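Local coordinates for uncharacterized protein (Bacteroides ovatus, PDB 4E6F), which is of unknown function but belongs to the DUF4468 family, whose members carry a domain with a TBP-like fold, at residues A[41-53]-A[97-110]. Residues are numbered along the deposited sequence; the frame is centred on the assembly and turned at random. Where two conformers were deposited one is given.
Sequences IYDTMTKWMDERL and YQITVTCKPGNCLV. With EDO (1,2-ethanediol), chain E.
Tyr97 OH, across from Arg52 where helix 41-53 meets strand 97-104, is held by two hydrogen bonds, with Glu79 OE2 and Asn56 ND2. Arg52 comes up beside it, NH1 3.9 Å from Tyr97 OH, too far for a bond. The guanidinium and ring planes stand 73° apart. Arg52 uses its NH2 in a salt bridge to the same Glu79 and its NH1 in a hydrogen bond to Asn56. The two side chains are therefore joined through shared partners.

The contacts that follow are made mainly by apolar side chains. Leu53 and Ile99 reach toward each other tip to tip, CD2 to CD1 at 3.8 Å. Met49, a selenomethionine like Met45, is extended as far as SE, then turns at chi3 (-65°). This sets Met49 CE against Val101 CG2 at a tight 3.4 Å. Trp48 offers a ring edge, CZ3, to Ile99 CG2, while its NE1 bonds to Asp165 of helix 149-169. Met45 crosses Val101 at about a right angle and lays CG 3.7 Å from Cys108 SG.

Ile41 closes the other end. Ile41 CG2 rests on Cys103 SG (3.7 Å) and Cys108 CB. Ile41 CD1 meets the backbone of the type II turn 104-107, 3.3 Å from Lys104 O. With alanine in place of Ile41, the turn backbone would probably lose its CD1 cover and Cys103 and Cys108 their CG2 neighbour.

The helix runs nearly antiparallel to strand 97-104 (159°), packed on one face of the antiparallel sheet. Dispersion and burial of apolar surface mainly hold this alpha-on-beta layer of the TBP-like domain together, and a polar cluster of Arg52, Tyr97, Glu79 and Asn56 lies at one end.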
ATOM      1  N   ILE A  41       9.265  -5.780 -17.924  1.00 17.89           N
ATOM      2  CA  ILE A  41       8.586  -5.163 -16.764  1.00 16.00           C
ATOM      3  C   ILE A  41       7.943  -6.259 -15.909  1.00 19.34           C
ATOM      4  O   ILE A  41       8.077  -6.262 -14.669  1.00 17.90           O
ATOM      5  CB  ILE A  41       7.557  -4.124 -17.255  1.00 17.52           C
ATOM      6  CG1 ILE A  41       8.285  -2.946 -17.974  1.00 17.54           C
ATOM      7  CG2 ILE A  41       6.694  -3.587 -16.074  1.00 16.73           C
ATOM      8  CD1 ILE A  41       7.343  -2.007 -18.727  1.00 21.72           C
ATOM      9  N   TYR A  42       7.257  -7.205 -16.593  1.00 16.70           N
ATOM     10  CA  TYR A  42       6.596  -8.324 -15.929  1.00 16.23           C
ATOM     11  C   TYR A  42       7.629  -9.140 -15.121  1.00 19.62           C
ATOM     12  O   TYR A  42       7.351  -9.505 -13.975  1.00 18.88           O
ATOM     13  CB  TYR A  42       5.875  -9.182 -16.987  1.00 17.43           C
ATOM     14  CG  TYR A  42       5.289 -10.459 -16.430  1.00 19.11           C
ATOM     15  CD1 TYR A  42       4.010 -10.483 -15.876  1.00 19.76           C
ATOM     16  CD2 TYR A  42       5.991 -11.659 -16.505  1.00 19.95           C
ATOM     17  CE1 TYR A  42       3.466 -11.669 -15.367  1.00 19.08           C
ATOM     18  CE2 TYR A  42       5.459 -12.843 -15.996  1.00 21.31           C
ATOM     19  CZ  TYR A  42       4.199 -12.840 -15.426  1.00 21.37           C
ATOM     20  OH  TYR A  42       3.683 -14.024 -14.954  1.00 21.66           O
ATOM     21  N   ASP A  43       8.821  -9.431 -15.712  1.00 18.43           N
ATOM     22  CA  ASP A  43       9.834 -10.205 -14.998  0.70 18.15           C
ATOM     23  C   ASP A  43      10.405  -9.423 -13.826  1.00 21.18           C
ATOM     24  O   ASP A  43      10.690 -10.013 -12.790  1.00 20.26           O
ATOM     25  CB  ASP A  43      10.947 -10.674 -15.937  0.70 20.18           C
ATOM     26  CG  ASP A  43      10.477 -11.650 -17.005  0.70 24.56           C
ATOM     27  OD1 ASP A  43       9.454 -12.344 -16.778  0.70 24.62           O
ATOM     28  OD2 ASP A  43      11.147 -11.747 -18.042  0.70 24.44           O
ATOM     29  N   THR A  44      10.574  -8.095 -13.968  1.00 17.79           N
ATOM     30  CA  THR A  44      11.085  -7.287 -12.854  1.00 17.53           C
ATOM     31  C   THR A  44      10.088  -7.276 -11.702  1.00 18.85           C
ATOM     32  O   THR A  44      10.472  -7.350 -10.527  1.00 17.71           O
ATOM     33  CB  THR A  44      11.364  -5.846 -13.333  1.00 21.26           C
ATOM     34  OG1 THR A  44      12.309  -5.893 -14.404  1.00 23.06           O
ATOM     35  CG2 THR A  44      11.889  -4.941 -12.225  1.00 21.34           C
HETATM   36  N   MSE A  45       8.801  -7.155 -12.054  1.00 16.66           N
HETATM   37  CA  MSE A  45       7.721  -7.062 -11.066  1.00 14.55           C
HETATM   38  C   MSE A  45       7.433  -8.410 -10.372  1.00 17.55           C
HETATM   39  O   MSE A  45       7.116  -8.409  -9.169  1.00 16.68           O
HETATM   40  CB  MSE A  45       6.480  -6.459 -11.703  1.00 14.07           C
HETATM   41  CG  MSE A  45       6.654  -4.948 -11.956  1.00 15.55           C
HETATM   42 SE   MSE A  45       6.724  -3.952 -10.223  0.75 20.18          SE
HETATM   43  CE  MSE A  45       8.685  -3.801  -9.967  1.00 17.93           C
ATOM     44  N   THR A  46       7.573  -9.554 -11.094  1.00 15.67           N
ATOM     45  CA  THR A  46       7.355 -10.839 -10.412  0.50 15.07           C
ATOM     46  C   THR A  46       8.467 -11.040  -9.380  1.00 18.45           C
ATOM     47  O   THR A  46       8.163 -11.434  -8.241  1.00 17.33           O
ATOM     48  CB  THR A  46       7.238 -12.026 -11.378  0.50 20.68           C
ATOM     49  OG1 THR A  46       8.366 -12.051 -12.237  0.50 20.11           O
ATOM     50  CG2 THR A  46       5.952 -12.017 -12.180  0.50 20.43           C
ATOM     51  N   LYS A  47       9.742 -10.742  -9.747  1.00 16.97           N
ATOM     52  CA  LYS A  47      10.854 -10.880  -8.809  0.50 17.57           C
ATOM     53  C   LYS A  47      10.669  -9.918  -7.637  1.00 19.77           C
ATOM     54  O   LYS A  47      10.844 -10.309  -6.483  1.00 20.17           O
ATOM     55  CB  LYS A  47      12.203 -10.637  -9.510  0.50 20.25           C
ATOM     56  CG  LYS A  47      12.657 -11.804 -10.375  0.50 31.06           C
ATOM     57  N   TRP A  48      10.287  -8.668  -7.916  1.00 16.68           N
ATOM     58  CA  TRP A  48      10.084  -7.707  -6.835  1.00 17.29           C
ATOM     59  C   TRP A  48       8.976  -8.178  -5.885  1.00 19.26           C
ATOM     60  O   TRP A  48       9.176  -8.200  -4.660  1.00 18.28           O
ATOM     61  CB  TRP A  48       9.742  -6.306  -7.369  1.00 16.27           C
ATOM     62  CG  TRP A  48       9.249  -5.397  -6.275  1.00 16.93           C
ATOM     63  CD1 TRP A  48      10.002  -4.812  -5.300  1.00 20.03           C
ATOM     64  CD2 TRP A  48       7.875  -5.133  -5.937  1.00 16.02           C
ATOM     65  NE1 TRP A  48       9.192  -4.194  -4.379  1.00 18.83           N
ATOM     66  CE2 TRP A  48       7.878  -4.371  -4.748  1.00 18.43           C
ATOM     67  CE3 TRP A  48       6.643  -5.443  -6.547  1.00 16.21           C
ATOM     68  CZ2 TRP A  48       6.700  -3.927  -4.139  1.00 17.45           C
ATOM     69  CZ3 TRP A  48       5.469  -5.010  -5.938  1.00 16.07           C
ATOM     70  CH2 TRP A  48       5.503  -4.287  -4.735  1.00 16.14           C
HETATM   71  N   MSE A  49       7.807  -8.527  -6.438  1.00 13.99           N
HETATM   72  CA  MSE A  49       6.711  -8.896  -5.560  1.00 12.38           C
HETATM   73  C   MSE A  49       7.030 -10.163  -4.769  1.00 15.16           C
HETATM   74  O   MSE A  49       6.685 -10.251  -3.598  1.00 15.77           O
HETATM   75  CB  MSE A  49       5.389  -9.057  -6.312  1.00 12.90           C
HETATM   76  CG  MSE A  49       4.230  -9.016  -5.320  1.00 14.66           C
HETATM   77 SE   MSE A  49       2.532  -9.528  -6.088  0.75 17.03          SE
HETATM   78  CE  MSE A  49       2.353  -8.053  -7.327  1.00 14.29           C
ATOM     79  N   ASP A  50       7.710 -11.129  -5.416  1.00 14.55           N
ATOM     80  CA  ASP A  50       8.084 -12.361  -4.726  1.00 15.01           C
ATOM     81  C   ASP A  50       8.968 -12.045  -3.513  1.00 19.48           C
ATOM     82  O   ASP A  50       8.683 -12.497  -2.408  1.00 17.46           O
ATOM     83  CB  ASP A  50       8.809 -13.306  -5.694  1.00 17.50           C
ATOM     84  CG  ASP A  50       9.112 -14.672  -5.125  1.00 26.14           C
ATOM     85  OD1 ASP A  50       8.343 -15.137  -4.262  1.00 26.32           O
ATOM     86  OD2 ASP A  50      10.090 -15.286  -5.571  1.00 33.28           O
ATOM     87  N   GLU A  51      10.025 -11.239  -3.717  1.00 17.43           N
ATOM     88  CA  GLU A  51      10.927 -10.888  -2.626  0.50 18.07           C
ATOM     89  C   GLU A  51      10.244 -10.002  -1.587  1.00 20.79           C
ATOM     90  O   GLU A  51      10.430 -10.207  -0.382  1.00 20.81           O
ATOM     91  CB  GLU A  51      12.191 -10.201  -3.168  0.50 20.26           C
ATOM     92  CG  GLU A  51      13.092 -11.133  -3.971  0.50 28.10           C
ATOM     93  CD  GLU A  51      13.626 -12.360  -3.251  0.50 41.65           C
ATOM     94  OE1 GLU A  51      14.016 -12.244  -2.066  0.50 34.70           O
ATOM     95  OE2 GLU A  51      13.650 -13.443  -3.876  0.50 38.02           O
ATOM     96  N   ARG A  52       9.424  -9.037  -2.028  1.00 17.03           N
ATOM     97  CA  ARG A  52       8.728  -8.136  -1.111  1.00 15.99           C
ATOM     98  C   ARG A  52       7.762  -8.902  -0.196  1.00 18.25           C
ATOM     99  O   ARG A  52       7.659  -8.598   0.991  1.00 17.75           O
ATOM    100  CB  ARG A  52       7.990  -7.028  -1.898  1.00 15.78           C
ATOM    101  CG  ARG A  52       7.101  -6.103  -1.060  1.00 19.66           C
ATOM    102  CD  ARG A  52       7.904  -5.317  -0.010  1.00 20.33           C
ATOM    103  NE  ARG A  52       7.035  -4.455   0.782  1.00 22.00           N
ATOM    104  CZ  ARG A  52       6.250  -4.868   1.771  1.00 24.19           C
ATOM    105  NH1 ARG A  52       6.241  -6.153   2.135  1.00 19.60           N
ATOM    106  NH2 ARG A  52       5.459  -4.010   2.396  1.00 20.89           N
ATOM    107  N   LEU A  53       7.045  -9.888  -0.744  1.00 14.29           N
ATOM    108  CA  LEU A  53       6.115 -10.640   0.093  1.00 14.43           C
ATOM    109  C   LEU A  53       6.855 -11.678   0.949  1.00 19.06           C
ATOM    110  O   LEU A  53       6.425 -11.932   2.072  1.00 17.79           O
ATOM    111  CB  LEU A  53       5.001 -11.275  -0.765  1.00 13.70           C
ATOM    112  CG  LEU A  53       4.063 -10.202  -1.397  1.00 15.96           C
ATOM    113  CD1 LEU A  53       3.047 -10.832  -2.357  1.00 15.49           C
ATOM    114  CD2 LEU A  53       3.304  -9.422  -0.344  1.00 15.00           C
ATOM    115  N   TYR A  97      -3.791  -7.233   2.778  1.00 12.54           N
ATOM    116  CA  TYR A  97      -3.999  -6.436   1.570  1.00 11.85           C
ATOM    117  C   TYR A  97      -3.736  -7.271   0.321  1.00 13.80           C
ATOM    118  O   TYR A  97      -3.175  -8.361   0.423  1.00 12.59           O
ATOM    119  CB  TYR A  97      -3.038  -5.205   1.579  1.00 12.90           C
ATOM    120  CG  TYR A  97      -1.577  -5.568   1.793  1.00 13.29           C
ATOM    121  CD1 TYR A  97      -0.776  -5.988   0.725  1.00 14.06           C
ATOM    122  CD2 TYR A  97      -1.022  -5.587   3.073  1.00 14.46           C
ATOM    123  CE1 TYR A  97       0.552  -6.367   0.923  1.00 14.08           C
ATOM    124  CE2 TYR A  97       0.320  -5.940   3.279  1.00 14.63           C
ATOM    125  CZ  TYR A  97       1.099  -6.329   2.198  1.00 16.08           C
ATOM    126  OH  TYR A  97       2.411  -6.703   2.383  1.00 15.98           O
ATOM    127  N   GLN A  98      -4.058  -6.713  -0.855  1.00 11.67           N
ATOM    128  CA  GLN A  98      -3.699  -7.320  -2.121  1.00 11.15           C
ATOM    129  C   GLN A  98      -2.874  -6.316  -2.903  1.00 12.77           C
ATOM    130  O   GLN A  98      -3.171  -5.115  -2.880  1.00 12.28           O
ATOM    131  CB  GLN A  98      -4.962  -7.708  -2.901  1.00 11.08           C
ATOM    132  CG  GLN A  98      -4.651  -8.314  -4.278  1.00 11.94           C
ATOM    133  CD  GLN A  98      -5.871  -8.911  -4.947  1.00 11.96           C
ATOM    134  OE1 GLN A  98      -6.683  -9.595  -4.304  1.00 14.11           O
ATOM    135  NE2 GLN A  98      -5.989  -8.673  -6.262  1.00 12.70           N
ATOM    136  N   ILE A  99      -1.794  -6.802  -3.541  1.00 11.08           N
ATOM    137  CA  ILE A  99      -0.978  -5.984  -4.455  1.00 10.14           C
ATOM    138  C   ILE A  99      -1.353  -6.446  -5.849  1.00 13.30           C
ATOM    139  O   ILE A  99      -1.240  -7.641  -6.125  1.00 12.95           O
ATOM    140  CB  ILE A  99       0.547  -6.146  -4.248  1.00 12.54           C
ATOM    141  CG1 ILE A  99       0.936  -6.021  -2.776  1.00 13.47           C
ATOM    142  CG2 ILE A  99       1.313  -5.117  -5.133  1.00 13.17           C
ATOM    143  CD1 ILE A  99       2.457  -6.380  -2.513  1.00 15.66           C
ATOM    144  N   THR A 100      -1.754  -5.527  -6.729  1.00 10.98           N
ATOM    145  CA  THR A 100      -2.134  -5.860  -8.102  1.00 10.98           C
ATOM    146  C   THR A 100      -1.244  -5.063  -9.027  1.00 13.10           C
ATOM    147  O   THR A 100      -1.231  -3.828  -8.942  1.00 13.75           O
ATOM    148  CB  THR A 100      -3.600  -5.569  -8.326  1.00 14.28           C
ATOM    149  OG1 THR A 100      -4.349  -6.389  -7.410  1.00 14.26           O
ATOM    150  CG2 THR A 100      -4.042  -5.843  -9.791  1.00 17.29           C
ATOM    151  N   VAL A 101      -0.533  -5.746  -9.921  1.00 12.00           N
ATOM    152  CA  VAL A 101       0.405  -5.098 -10.851  1.00 12.01           C
ATOM    153  C   VAL A 101      -0.027  -5.391 -12.269  1.00 14.91           C
ATOM    154  O   VAL A 101      -0.298  -6.551 -12.597  1.00 14.33           O
ATOM    155  CB  VAL A 101       1.859  -5.578 -10.598  1.00 15.66           C
ATOM    156  CG1 VAL A 101       2.824  -5.012 -11.647  1.00 16.59           C
ATOM    157  CG2 VAL A 101       2.306  -5.187  -9.198  1.00 16.08           C
ATOM    158  N   THR A 102      -0.109  -4.329 -13.106  1.00 13.05           N
ATOM    159  CA  THR A 102      -0.499  -4.447 -14.508  1.00 12.50           C
ATOM    160  C   THR A 102       0.662  -3.886 -15.347  1.00 15.81           C
ATOM    161  O   THR A 102       1.008  -2.703 -15.211  1.00 16.43           O
ATOM    162  CB  THR A 102      -1.812  -3.690 -14.759  1.00 18.12           C
ATOM    163  OG1 THR A 102      -2.821  -4.179 -13.860  1.00 18.87           O
ATOM    164  CG2 THR A 102      -2.307  -3.854 -16.212  1.00 18.76           C
ATOM    165  N   CYS A 103       1.265  -4.732 -16.167  1.00 14.53           N
ATOM    166  CA  CYS A 103       2.419  -4.399 -17.011  1.00 15.99           C
ATOM    167  C   CYS A 103       1.983  -4.270 -18.454  1.00 21.47           C
ATOM    168  O   CYS A 103       1.280  -5.137 -18.977  1.00 20.75           O
ATOM    169  CB  CYS A 103       3.521  -5.454 -16.880  1.00 17.04           C
ATOM    170  SG  CYS A 103       3.939  -5.898 -15.169  1.00 20.17           S
ATOM    171  N   LYS A 104       2.485  -3.228 -19.121  1.00 18.64           N
ATOM    172  CA  LYS A 104       2.241  -2.960 -20.536  1.00 18.79           C
ATOM    173  C   LYS A 104       3.579  -2.567 -21.132  1.00 21.98           C
ATOM    174  O   LYS A 104       4.491  -2.258 -20.364  1.00 19.26           O
ATOM    175  CB  LYS A 104       1.205  -1.829 -20.704  1.00 23.26           C
ATOM    176  CG  LYS A 104      -0.226  -2.214 -20.325  1.00 38.77           C
ATOM    177  CD  LYS A 104      -1.161  -1.016 -20.446  1.00 55.15           C
ATOM    178  CE  LYS A 104      -2.573  -1.331 -19.999  1.00 69.59           C
ATOM    179  NZ  LYS A 104      -3.391  -0.094 -19.857  1.00 76.72           N
ATOM    180  N   PRO A 105       3.757  -2.518 -22.462  1.00 20.89           N
ATOM    181  CA  PRO A 105       5.050  -2.052 -22.974  1.00 20.42           C
ATOM    182  C   PRO A 105       5.340  -0.646 -22.460  1.00 20.76           C
ATOM    183  O   PRO A 105       4.513   0.246 -22.633  1.00 20.71           O
ATOM    184  CB  PRO A 105       4.856  -2.068 -24.499  1.00 22.93           C
ATOM    185  CG  PRO A 105       3.733  -3.078 -24.724  1.00 27.94           C
ATOM    186  CD  PRO A 105       2.829  -2.891 -23.555  1.00 23.87           C
ATOM    187  N   GLY A 106       6.479  -0.483 -21.789  1.00 16.97           N
ATOM    188  CA  GLY A 106       6.935   0.816 -21.299  1.00 17.11           C
ATOM    189  C   GLY A 106       6.301   1.357 -20.026  1.00 18.02           C
ATOM    190  O   GLY A 106       6.659   2.472 -19.580  1.00 17.35           O
ATOM    191  N   ASN A 107       5.314   0.630 -19.449  1.00 16.76           N
ATOM    192  CA  ASN A 107       4.691   1.179 -18.243  1.00 16.10           C
ATOM    193  C   ASN A 107       4.179   0.113 -17.278  1.00 16.61           C
ATOM    194  O   ASN A 107       3.968  -1.042 -17.664  1.00 16.70           O
ATOM    195  CB  ASN A 107       3.609   2.196 -18.579  1.00 22.89           C
ATOM    196  CG  ASN A 107       2.447   1.671 -19.339  1.00 38.87           C
ATOM    197  OD1 ASN A 107       1.565   1.019 -18.772  1.00 37.80           O
ATOM    198  ND2 ASN A 107       2.388   2.019 -20.622  1.00 36.17           N
ATOM    199  N   CYS A 108       3.991   0.526 -16.018  1.00 14.54           N
ATOM    200  CA  CYS A 108       3.552  -0.387 -14.968  1.00 15.22           C
ATOM    201  C   CYS A 108       2.592   0.337 -14.065  1.00 17.43           C
ATOM    202  O   CYS A 108       2.870   1.466 -13.657  1.00 17.07           O
ATOM    203  CB  CYS A 108       4.764  -0.884 -14.172  1.00 15.56           C
ATOM    204  SG  CYS A 108       4.370  -2.174 -12.980  1.00 19.71           S
ATOM    205  N   LEU A 109       1.483  -0.326 -13.707  1.00 14.98           N
ATOM    206  CA  LEU A 109       0.543   0.221 -12.729  1.00 13.95           C
ATOM    207  C   LEU A 109       0.622  -0.668 -11.507  1.00 13.80           C
ATOM    208  O   LEU A 109       0.489  -1.890 -11.642  1.00 13.97           O
ATOM    209  CB  LEU A 109      -0.900   0.282 -13.267  1.00 13.87           C
ATOM    210  CG  LEU A 109      -1.990   0.729 -12.260  1.00 17.05           C
ATOM    211  CD1 LEU A 109      -1.815   2.186 -11.847  1.00 16.82           C
ATOM    212  CD2 LEU A 109      -3.410   0.488 -12.850  1.00 17.89           C
ATOM    213  N   VAL A 110       0.801  -0.087 -10.314  1.00 11.95           N
ATOM    214  CA  VAL A 110       0.826  -0.852  -9.076  1.00 12.06           C
ATOM    215  C   VAL A 110      -0.341  -0.375  -8.210  1.00 14.39           C
ATOM    216  O   VAL A 110      -0.472   0.831  -7.965  1.00 13.96           O
ATOM    217  CB  VAL A 110       2.172  -0.749  -8.310  1.00 14.64           C
ATOM    218  CG1 VAL A 110       2.145  -1.587  -7.018  1.00 14.31           C
ATOM    219  CG2 VAL A 110       3.349  -1.177  -9.201  1.00 15.47           C
TER
HETATM  220  C1  EDO E 403      -6.834  -9.425   1.769  1.00 32.18           C
HETATM  221  O1  EDO E 403      -6.433  -8.600   0.684  1.00 31.55           O
HETATM  222  C2  EDO E 403      -5.895 -10.656   1.875  1.00 28.64           C
HETATM  223  O2  EDO E 403      -4.541 -10.254   2.110  1.00 26.00           O